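Long-range contacts in Beta/alpha-amylase (Paenibacillus polymyxa, PDB 3VOC), which removes maltose units stepwise from the non-reducing ends of starch-type polysaccharides, as the family 14 beta-amylase part of a longer beta/alpha-amylase precursor: residues V274-K279 with A315-T320; R307-F312 with K352-N357; V75-T80 with K153-G158; A3-A8 with G380-T385. All blocks are in the same frame, centred on the assembly; numbering follows the deposited sequence.

Interaction 1 of 4, residues V274-K279 with A315-T320; sequences VRIGAK and ADLDLT
R275 presents the edge of its guanidinium to the carboxylates of D316 and D318, and this salt-bridge network is the side-chain polar link between the segments. R275 NE and NH2 grip D318 OD1 side-on, at 3.0 and 2.8 Å, while NH1 and NH2 hold D316 OD1 end-on, R275 NH2 lying 2.9 Å from it. The D318 carboxylate is turned 28° against the guanidinium, and its OD1 is met from above the carboxylate plane. Bends at chi2 (-52°) and chi3 (-60°) curl the arginine chain and bring its head to both acids. A methionine here would probably leave D316 OD1 without its two cationic donors and break the charged link to D318, whose OD2 is paired with K153 and R355.

Backbone bonds follow parallel register: D318 N to I276 O (2.8 Å), A278 N to D318 O (3.1 Å) and T320 N to A278 O (3.0 Å). Apolar packing adds I276 CG2 against L317 CD2 at 3.7 Å, and K279 CG beside T320 CB. At the end of its extended chain K279 NZ forms a salt bridge with E359, the proton acceptor by similarity. Such pairing joins the fifth and sixth strands of the TIM barrel, beside its probable catalytic site.

Interaction 2 of 4, residues R307-F312 with K352-N357; sequences RLIQKF and KGVRLN
I309 and V354 meet branch to branch, I309 CG2 lying 3.9 Å from V354 CG2, their side chains running at a slant to one another. The valine torsion explains which methyl does what: with CG1 opposite the backbone N (chi1 174°), V354 CG2 meets I309, lying 3.9 Å from I309 O as well, and V354 CG1 meets F312 CB at 4.3 Å. The F312 side chain also touches L257, I280 and L319, and L308 O lies near the edge of its ring.

In the TIM barrel, helix 305-315, which precedes strand 318-321, packs against the short connection from helix 338-352 to strand 356-359. That connection begins at G353, whose positive phi of 71° belongs to the Schellman motif ending the helix.

Beside the apolar pair, K352 lies against the backbone of helix 305-315. With CG beside its own backbone N (chi1 -61°) and the chain extended as far as CE, its methylenes run along that backbone: K352 CD is 3.9 Å from Q310 N and 4.3 Å from I309 C. The bend at chi4 then turns only NZ. The Q310 and K352 side chains cross at about a right angle. A serine in place of K352 would probably open a gap over the I309-Q310 backbone, where the methylenes now lie. K352 O accepts a hydrogen bond from K313 NZ on helix 305-315.

Interaction 3 of 4, residues V75-T80 with K153-G158; sequences VPIIST and KIYLSG
The third and fourth strands of the closed parallel TIM barrel pair here, with V75-T80 lying beside K153-G158. Two backbone bonds around the I77-Y155 bridge define the parallel register: Y155 N to P76 O at 2.9 Å, nearly straight, and I78 N to Y155 O at 3.0 Å. One step earlier the pattern stops, because P76 has no N-H to give. K153 O faces P76 CD at 3.5 Å and V75 CG1 at 3.4 Å instead, and it is buried with no polar partner in the model.

On the face carrying I77 and Y155, I77 CG1 lies at the edge of the tyrosine ring and 3.8 Å from Y155 CB, while V75 CG1 comes obliquely to Y155 CE2. Chi1 of Y155 (-69°) places the ring, and its turn about chi2 (-41°) presents CD2 and CE2 to these aliphatic groups. On the other face P76 CG packs against I154 CG1.

Toward the C-terminal ends the direct bonding weakens and waters take part. S157 N makes a weak 3.5 Å bond to I78 O, and a water spans the two atoms, also bonded to T80 OG1. A second water, 2.8 Å from S157 OG, also bonds to T80 O and T80 OG1. S157 OG also bonds to H81, and S79 OG to D41, both substrate-binding by similarity, consistent with the TIM-barrel rule that active-site residues gather at the C-terminal ends of the strands.

Interaction 4 of 4, residues A3-A8 with G380-T385; sequences ADDFQA and GYHGFT
With chi1 at 62°, D5 holds its carboxylate between its own backbone N and carbonyl carbon; in H382, CG beside the backbone N (chi1 -65°) places the ring next to the acid, and the rotation about CB-CG points ND1 at it. The H382 ND1 to D5 OD1 hydrogen bond is short, 2.6 Å, and nearly straight; it uses the syn lone pair of OD1 and lies in the imidazole plane, although carboxylate and ring stand 84° apart. D5 OD2 forms a salt bridge with R355, which fixes the acid from its second oxygen. Over one face of the imidazole sits A3 CB, 3.5 Å from the H382 ring centroid, a CH-pi contact.

The partners are the edges at which the TIM barrel closes: strand 7-11 is the first and strand 383-386 the eighth, in parallel. Ahead of strand 7-11, A3-F6 form a type I turn, and A3 N donates to Y381 O at 2.9 Å. The two backbone bonds between Q7 and residues H382-F384 are weak, F384 N lying 3.3 Å from Q7 O and Q7 N 3.4 Å from H382 O.

F6 runs beside F384, its CZ 3.9 Å from F384 CB, and puts CD1 of its ring edge 3.4 Å from Y381 O. I376 and I410, from helices 367-378 and 403-411, also touch the F6 side chain.

Three of the contacts pair neighbouring strands of one barrel: interaction 3 the third and fourth, interaction 1 the fifth and sixth, interaction 4 the eighth and first. Interaction 2 instead packs a helix against the approach to the seventh strand. Interaction 3 is wholly buried, whereas interaction 4, whose centre lies about 19 Å from that of the chain, is only partly so and combines a beta turn with a histidine-carboxylate hydrogen bond. Interaction 2 is buried, with no clear hydrogen bond across it. Charges connect them: K153 of interaction 3 bridges to D318 of interaction 1 and bonds to N357 of interaction 2, while R355 of interaction 2 pairs with D318 and with D5 of interaction 4.

Interaction 1 of 4, residues V274-K279 with A315-T320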
# COMPACT_ATOMS: atom_id res chain seq x y z
N VAL A 274 19.68 -2.09 3.09
CA VAL A 274 19.14 -0.93 2.37
C VAL A 274 17.89 -0.42 3.08
O VAL A 274 17.36 -1.10 3.96
CB VAL A 274 18.79 -1.30 0.91
CG1 VAL A 274 20.07 -1.59 0.09
CG2 VAL A 274 17.78 -2.48 0.88
N ARG A 275 17.43 0.78 2.72
CA ARG A 275 16.13 1.29 3.21
C ARG A 275 14.98 0.37 2.79
O ARG A 275 14.96 -0.14 1.66
CB ARG A 275 15.84 2.70 2.66
CG ARG A 275 16.81 3.81 3.09
CD ARG A 275 16.99 3.85 4.61
NE ARG A 275 15.72 4.10 5.29
CZ ARG A 275 15.52 3.96 6.59
NH1 ARG A 275 16.52 3.57 7.38
NH2 ARG A 275 14.32 4.20 7.12
N ILE A 276 14.04 0.16 3.70
CA ILE A 276 12.84 -0.62 3.43
C ILE A 276 11.66 0.35 3.52
O ILE A 276 11.61 1.21 4.42
CB ILE A 276 12.68 -1.76 4.47
CG1 ILE A 276 13.95 -2.63 4.49
CG2 ILE A 276 11.42 -2.62 4.18
CD1 ILE A 276 14.07 -3.55 5.72
N GLY A 277 10.73 0.22 2.58
CA GLY A 277 9.58 1.10 2.58
C GLY A 277 8.24 0.39 2.51
O GLY A 277 8.15 -0.81 2.21
N ALA A 278 7.18 1.15 2.75
CA ALA A 278 5.82 0.66 2.56
C ALA A 278 4.98 1.85 2.12
O ALA A 278 5.44 3.00 2.16
CB ALA A 278 5.26 0.03 3.85
N LYS A 279 3.75 1.58 1.69
CA LYS A 279 2.92 2.58 1.03
C LYS A 279 1.63 2.87 1.77
O LYS A 279 0.92 1.96 2.21
CB LYS A 279 2.62 2.15 -0.40
CG LYS A 279 3.86 1.66 -1.17
CD LYS A 279 3.59 1.25 -2.63
CE LYS A 279 4.91 0.85 -3.33
NZ LYS A 279 4.79 0.69 -4.83
N ALA A 315 9.03 2.07 13.08
CA ALA A 315 9.40 0.81 12.42
C ALA A 315 10.64 0.97 11.52
O ALA A 315 11.14 -0.02 10.95
CB ALA A 315 8.23 0.25 11.62
N ASP A 316 11.13 2.20 11.41
CA ASP A 316 12.27 2.51 10.54
C ASP A 316 11.98 2.03 9.12
O ASP A 316 12.74 1.24 8.55
CB ASP A 316 13.58 1.91 11.10
CG ASP A 316 14.79 2.40 10.34
OD1 ASP A 316 14.80 3.57 9.93
OD2 ASP A 316 15.74 1.61 10.14
N LEU A 317 10.86 2.51 8.60
CA LEU A 317 10.42 2.31 7.21
C LEU A 317 10.23 3.65 6.52
O LEU A 317 9.74 4.62 7.13
CB LEU A 317 9.09 1.55 7.18
CG LEU A 317 9.10 0.14 7.80
CD1 LEU A 317 7.71 -0.44 7.88
CD2 LEU A 317 10.02 -0.81 7.04
N ASP A 318 10.62 3.70 5.25
CA ASP A 318 10.38 4.89 4.45
C ASP A 318 8.95 4.88 3.97
O ASP A 318 8.33 3.82 3.89
CB ASP A 318 11.34 4.94 3.26
CG ASP A 318 12.79 5.21 3.67
OD1 ASP A 318 13.07 5.40 4.86
OD2 ASP A 318 13.65 5.26 2.78
N LEU A 319 8.42 6.06 3.65
CA LEU A 319 7.00 6.17 3.28
C LEU A 319 6.87 6.50 1.80
O LEU A 319 7.47 7.47 1.32
CB LEU A 319 6.31 7.26 4.12
CG LEU A 319 4.89 7.67 3.71
CD1 LEU A 319 4.00 6.48 3.88
CD2 LEU A 319 4.39 8.84 4.58
N THR A 320 6.10 5.68 1.09
CA THR A 320 5.73 5.98 -0.29
C THR A 320 4.30 6.51 -0.26
O THR A 320 3.39 5.90 0.33
CB THR A 320 5.85 4.74 -1.19
OG1 THR A 320 7.22 4.33 -1.26
CG2 THR A 320 5.29 5.01 -2.61
O HOH W 1 14.53 0.94 6.29

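Interaction 2 of 4, residues R307-F312 with K352-N357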
# COMPACT_ATOMS: atom_id res chain seq x y z
N ARG A 307 -0.25 9.86 13.81
CA ARG A 307 0.07 8.63 14.50
C ARG A 307 0.51 7.55 13.53
O ARG A 307 1.41 6.78 13.84
CB ARG A 307 -1.15 8.13 15.27
CG ARG A 307 -0.78 7.19 16.41
CD ARG A 307 -2.05 6.80 17.15
NE ARG A 307 -2.67 5.63 16.53
CZ ARG A 307 -3.92 5.24 16.77
NH1 ARG A 307 -4.71 5.97 17.55
NH2 ARG A 307 -4.39 4.13 16.21
N LEU A 308 -0.14 7.47 12.38
CA LEU A 308 0.19 6.43 11.40
C LEU A 308 1.62 6.64 10.90
O LEU A 308 2.39 5.67 10.78
CB LEU A 308 -0.79 6.47 10.23
CG LEU A 308 -0.59 5.39 9.14
CD1 LEU A 308 -0.75 3.98 9.70
CD2 LEU A 308 -1.59 5.60 8.03
N ILE A 309 1.97 7.89 10.62
CA ILE A 309 3.29 8.20 10.06
C ILE A 309 4.36 8.04 11.13
O ILE A 309 5.47 7.60 10.85
CB ILE A 309 3.30 9.57 9.31
CG1 ILE A 309 2.40 9.47 8.06
CG2 ILE A 309 4.71 9.94 8.83
CD1 ILE A 309 1.98 10.84 7.47
N GLN A 310 3.99 8.34 12.38
CA GLN A 310 4.86 8.01 13.52
C GLN A 310 5.25 6.52 13.58
O GLN A 310 6.38 6.19 13.94
CB GLN A 310 4.23 8.44 14.86
CG GLN A 310 5.16 8.19 16.08
CD GLN A 310 6.48 8.94 16.00
OE1 GLN A 310 7.56 8.36 16.27
NE2 GLN A 310 6.41 10.21 15.63
N LYS A 311 4.31 5.64 13.21
CA LYS A 311 4.59 4.21 13.20
C LYS A 311 5.61 3.85 12.12
O LYS A 311 6.43 2.95 12.33
CB LYS A 311 3.30 3.39 13.05
CG LYS A 311 3.48 1.89 13.27
CD LYS A 311 3.62 1.54 14.76
CE LYS A 311 3.78 0.05 14.97
NZ LYS A 311 4.38 -0.22 16.31
N PHE A 312 5.58 4.54 10.97
CA PHE A 312 6.63 4.38 9.96
C PHE A 312 8.00 4.72 10.55
O PHE A 312 8.95 3.96 10.41
CB PHE A 312 6.36 5.24 8.72
CG PHE A 312 5.46 4.58 7.72
CD1 PHE A 312 4.09 4.52 7.95
CD2 PHE A 312 5.99 4.01 6.56
CE1 PHE A 312 3.24 3.90 7.04
CE2 PHE A 312 5.14 3.38 5.62
CZ PHE A 312 3.76 3.33 5.87
N LYS A 352 8.43 14.84 10.84
CA LYS A 352 8.92 13.70 11.63
C LYS A 352 10.24 13.12 11.15
O LYS A 352 10.80 12.23 11.79
CB LYS A 352 7.86 12.60 11.71
CG LYS A 352 6.57 13.05 12.35
CD LYS A 352 5.68 11.87 12.65
CE LYS A 352 4.41 12.30 13.33
NZ LYS A 352 4.57 12.45 14.80
N GLY A 353 10.75 13.61 10.03
CA GLY A 353 11.97 13.03 9.49
C GLY A 353 11.74 11.64 8.90
O GLY A 353 12.65 10.81 8.91
N VAL A 354 10.54 11.38 8.40
CA VAL A 354 10.27 10.15 7.64
C VAL A 354 10.59 10.41 6.17
O VAL A 354 10.02 11.32 5.57
CB VAL A 354 8.82 9.66 7.82
CG1 VAL A 354 8.52 8.46 6.92
CG2 VAL A 354 8.56 9.29 9.29
N ARG A 355 11.49 9.62 5.60
CA ARG A 355 11.87 9.77 4.19
C ARG A 355 10.68 9.50 3.27
O ARG A 355 10.01 8.47 3.41
CB ARG A 355 13.00 8.81 3.84
CG ARG A 355 14.35 9.13 4.54
CD ARG A 355 15.33 7.97 4.40
NE ARG A 355 15.51 7.58 3.00
CZ ARG A 355 16.43 8.09 2.18
NH1 ARG A 355 17.27 9.03 2.61
NH2 ARG A 355 16.52 7.66 0.93
N LEU A 356 10.43 10.42 2.34
CA LEU A 356 9.34 10.30 1.38
C LEU A 356 9.78 9.81 -0.01
O LEU A 356 10.77 10.28 -0.58
CB LEU A 356 8.64 11.64 1.20
CG LEU A 356 7.77 12.13 2.33
CD1 LEU A 356 7.67 13.64 2.23
CD2 LEU A 356 6.36 11.48 2.31
N ASN A 357 8.98 8.89 -0.53
CA ASN A 357 9.05 8.48 -1.94
C ASN A 357 7.66 8.64 -2.55
O ASN A 357 6.65 8.51 -1.85
CB ASN A 357 9.52 7.03 -2.06
CG ASN A 357 10.93 6.83 -1.50
OD1 ASN A 357 11.11 6.22 -0.44
ND2 ASN A 357 11.94 7.34 -2.21

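Interaction 3 of 4, residues V75-T80 with K153-G158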
# COMPACT_ATOMS: atom_id res chain seq x y z
N VAL A 75 14.24 -2.60 -7.78
CA VAL A 75 13.57 -2.39 -6.50
C VAL A 75 12.39 -3.33 -6.40
O VAL A 75 11.33 -3.09 -6.99
CB VAL A 75 13.13 -0.92 -6.29
CG1 VAL A 75 12.34 -0.77 -4.96
CG2 VAL A 75 14.36 0.01 -6.31
N PRO A 76 12.58 -4.44 -5.67
CA PRO A 76 11.50 -5.42 -5.54
C PRO A 76 10.45 -4.96 -4.52
O PRO A 76 10.80 -4.38 -3.49
CB PRO A 76 12.24 -6.66 -5.04
CG PRO A 76 13.33 -6.08 -4.17
CD PRO A 76 13.78 -4.84 -4.91
N ILE A 77 9.18 -5.19 -4.85
CA ILE A 77 8.09 -5.05 -3.91
C ILE A 77 7.72 -6.48 -3.56
O ILE A 77 7.35 -7.25 -4.44
CB ILE A 77 6.86 -4.34 -4.54
CG1 ILE A 77 7.27 -2.98 -5.15
CG2 ILE A 77 5.74 -4.18 -3.47
CD1 ILE A 77 6.30 -2.43 -6.26
N ILE A 78 7.83 -6.85 -2.28
CA ILE A 78 7.40 -8.19 -1.88
C ILE A 78 5.86 -8.19 -1.77
O ILE A 78 5.27 -7.81 -0.76
CB ILE A 78 8.09 -8.66 -0.59
CG1 ILE A 78 9.61 -8.44 -0.67
CG2 ILE A 78 7.72 -10.15 -0.32
CD1 ILE A 78 10.30 -9.10 -1.90
N SER A 79 5.22 -8.60 -2.86
CA SER A 79 3.79 -8.33 -3.04
C SER A 79 2.91 -9.47 -2.52
O SER A 79 2.52 -10.35 -3.28
CB SER A 79 3.51 -8.05 -4.51
OG SER A 79 4.18 -6.87 -4.89
N THR A 80 2.66 -9.42 -1.21
CA THR A 80 1.82 -10.37 -0.49
C THR A 80 0.34 -9.92 -0.62
O THR A 80 -0.41 -9.82 0.38
CB THR A 80 2.23 -10.39 0.98
OG1 THR A 80 2.34 -9.04 1.44
CG2 THR A 80 3.60 -11.09 1.15
N LYS A 153 16.93 -0.58 -2.53
CA LYS A 153 15.77 -0.30 -1.69
C LYS A 153 14.82 -1.47 -1.86
O LYS A 153 14.77 -2.09 -2.94
CB LYS A 153 15.11 1.02 -2.12
CG LYS A 153 13.95 1.47 -1.27
CD LYS A 153 13.84 2.98 -1.26
CE LYS A 153 13.15 3.46 0.03
NZ LYS A 153 13.23 4.94 0.23
N ILE A 154 14.07 -1.80 -0.81
CA ILE A 154 13.07 -2.88 -0.89
C ILE A 154 11.73 -2.36 -0.38
O ILE A 154 11.70 -1.67 0.63
CB ILE A 154 13.49 -4.12 -0.05
CG1 ILE A 154 14.84 -4.67 -0.58
CG2 ILE A 154 12.39 -5.20 -0.08
CD1 ILE A 154 15.52 -5.71 0.33
N TYR A 155 10.63 -2.70 -1.08
CA TYR A 155 9.29 -2.33 -0.61
C TYR A 155 8.55 -3.52 -0.01
O TYR A 155 8.72 -4.67 -0.46
CB TYR A 155 8.44 -1.69 -1.73
CG TYR A 155 8.92 -0.29 -2.15
CD1 TYR A 155 9.35 0.64 -1.20
CD2 TYR A 155 8.95 0.09 -3.50
CE1 TYR A 155 9.82 1.92 -1.58
CE2 TYR A 155 9.40 1.37 -3.88
CZ TYR A 155 9.83 2.28 -2.92
OH TYR A 155 10.29 3.54 -3.30
N LEU A 156 7.72 -3.24 1.00
CA LEU A 156 6.83 -4.25 1.55
C LEU A 156 5.42 -3.93 1.09
O LEU A 156 5.13 -2.76 0.79
CB LEU A 156 6.87 -4.21 3.08
CG LEU A 156 8.25 -4.32 3.71
CD1 LEU A 156 8.12 -4.32 5.22
CD2 LEU A 156 9.04 -5.55 3.19
N SER A 157 4.56 -4.95 1.06
CA SER A 157 3.14 -4.78 0.84
C SER A 157 2.39 -4.88 2.17
O SER A 157 2.37 -5.93 2.83
CB SER A 157 2.63 -5.84 -0.15
OG SER A 157 1.22 -5.83 -0.21
N GLY A 158 1.77 -3.77 2.58
CA GLY A 158 1.05 -3.71 3.85
C GLY A 158 -0.41 -4.14 3.77
O GLY A 158 -1.11 -4.14 4.77
O HOH W 2 5.02 -7.80 2.07
O HOH W 3 0.01 -7.48 1.68

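Interaction 4 of 4, residues A3-A8 with G380-T385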
# COMPACT_ATOMS: atom_id res chain seq x y z
N ALA A 3 15.49 15.67 -2.55
CA ALA A 3 16.57 15.27 -1.66
C ALA A 3 17.89 15.04 -2.43
O ALA A 3 17.88 14.76 -3.63
CB ALA A 3 16.18 14.05 -0.89
N ASP A 4 19.00 15.14 -1.71
CA ASP A 4 20.34 14.96 -2.29
C ASP A 4 20.54 13.61 -2.97
O ASP A 4 21.36 13.47 -3.88
CB ASP A 4 21.44 15.15 -1.23
CG ASP A 4 21.74 16.62 -0.93
OD1 ASP A 4 21.35 17.52 -1.73
OD2 ASP A 4 22.40 16.87 0.11
N ASP A 5 19.78 12.62 -2.53
CA ASP A 5 19.89 11.27 -3.08
C ASP A 5 18.73 10.91 -4.03
O ASP A 5 18.51 9.74 -4.33
CB ASP A 5 20.02 10.25 -1.92
CG ASP A 5 18.79 10.22 -1.00
OD1 ASP A 5 17.87 11.05 -1.15
OD2 ASP A 5 18.74 9.35 -0.12
N PHE A 6 17.99 11.92 -4.48
CA PHE A 6 16.81 11.66 -5.32
C PHE A 6 17.16 10.85 -6.56
O PHE A 6 18.15 11.14 -7.24
CB PHE A 6 16.18 12.98 -5.77
CG PHE A 6 14.98 12.79 -6.64
CD1 PHE A 6 13.74 12.49 -6.07
CD2 PHE A 6 15.09 12.88 -8.02
CE1 PHE A 6 12.61 12.31 -6.88
CE2 PHE A 6 13.96 12.69 -8.84
CZ PHE A 6 12.72 12.41 -8.26
N GLN A 7 16.35 9.84 -6.86
CA GLN A 7 16.43 9.16 -8.15
C GLN A 7 15.04 8.89 -8.71
O GLN A 7 14.08 8.75 -7.95
CB GLN A 7 17.18 7.82 -8.02
CG GLN A 7 18.63 7.92 -7.59
CD GLN A 7 19.52 8.61 -8.61
OE1 GLN A 7 19.20 8.67 -9.79
NE2 GLN A 7 20.65 9.13 -8.14
N ALA A 8 14.95 8.79 -10.04
CA ALA A 8 13.69 8.47 -10.71
C ALA A 8 13.66 7.01 -11.12
O ALA A 8 14.57 6.54 -11.79
CB ALA A 8 13.49 9.37 -11.93
N GLY A 380 11.04 17.65 -0.59
CA GLY A 380 12.33 16.95 -0.44
C GLY A 380 12.22 15.44 -0.61
O GLY A 380 12.85 14.67 0.14
N TYR A 381 11.42 15.01 -1.59
CA TYR A 381 11.30 13.57 -1.90
C TYR A 381 12.64 12.93 -2.25
O TYR A 381 13.51 13.58 -2.86
CB TYR A 381 10.27 13.34 -3.02
CG TYR A 381 8.84 13.23 -2.52
CD1 TYR A 381 8.11 12.04 -2.71
CD2 TYR A 381 8.22 14.30 -1.87
CE1 TYR A 381 6.80 11.92 -2.26
CE2 TYR A 381 6.88 14.19 -1.41
CZ TYR A 381 6.19 12.98 -1.61
OH TYR A 381 4.90 12.82 -1.17
N HIS A 382 12.80 11.68 -1.83
CA HIS A 382 14.02 10.92 -2.08
C HIS A 382 13.88 10.06 -3.33
O HIS A 382 14.85 9.52 -3.83
CB HIS A 382 14.37 10.06 -0.85
CG HIS A 382 14.71 10.86 0.36
ND1 HIS A 382 15.99 11.32 0.63
CD2 HIS A 382 13.93 11.34 1.36
CE1 HIS A 382 15.98 12.01 1.75
NE2 HIS A 382 14.73 12.05 2.21
N GLY A 383 12.68 9.95 -3.84
CA GLY A 383 12.47 9.13 -5.02
C GLY A 383 11.10 9.38 -5.58
O GLY A 383 10.18 9.85 -4.87
N PHE A 384 10.97 9.09 -6.86
CA PHE A 384 9.68 9.07 -7.51
C PHE A 384 9.67 7.86 -8.44
O PHE A 384 10.62 7.66 -9.21
CB PHE A 384 9.39 10.35 -8.33
CG PHE A 384 8.05 10.31 -9.00
CD1 PHE A 384 6.90 10.60 -8.27
CD2 PHE A 384 7.93 9.87 -10.31
CE1 PHE A 384 5.65 10.51 -8.87
CE2 PHE A 384 6.70 9.77 -10.91
CZ PHE A 384 5.55 10.08 -10.19
N THR A 385 8.59 7.08 -8.36
CA THR A 385 8.38 5.98 -9.29
C THR A 385 7.20 6.26 -10.23
O THR A 385 6.07 6.49 -9.77
CB THR A 385 8.13 4.64 -8.56
OG1 THR A 385 9.22 4.36 -7.69
CG2 THR A 385 8.02 3.49 -9.58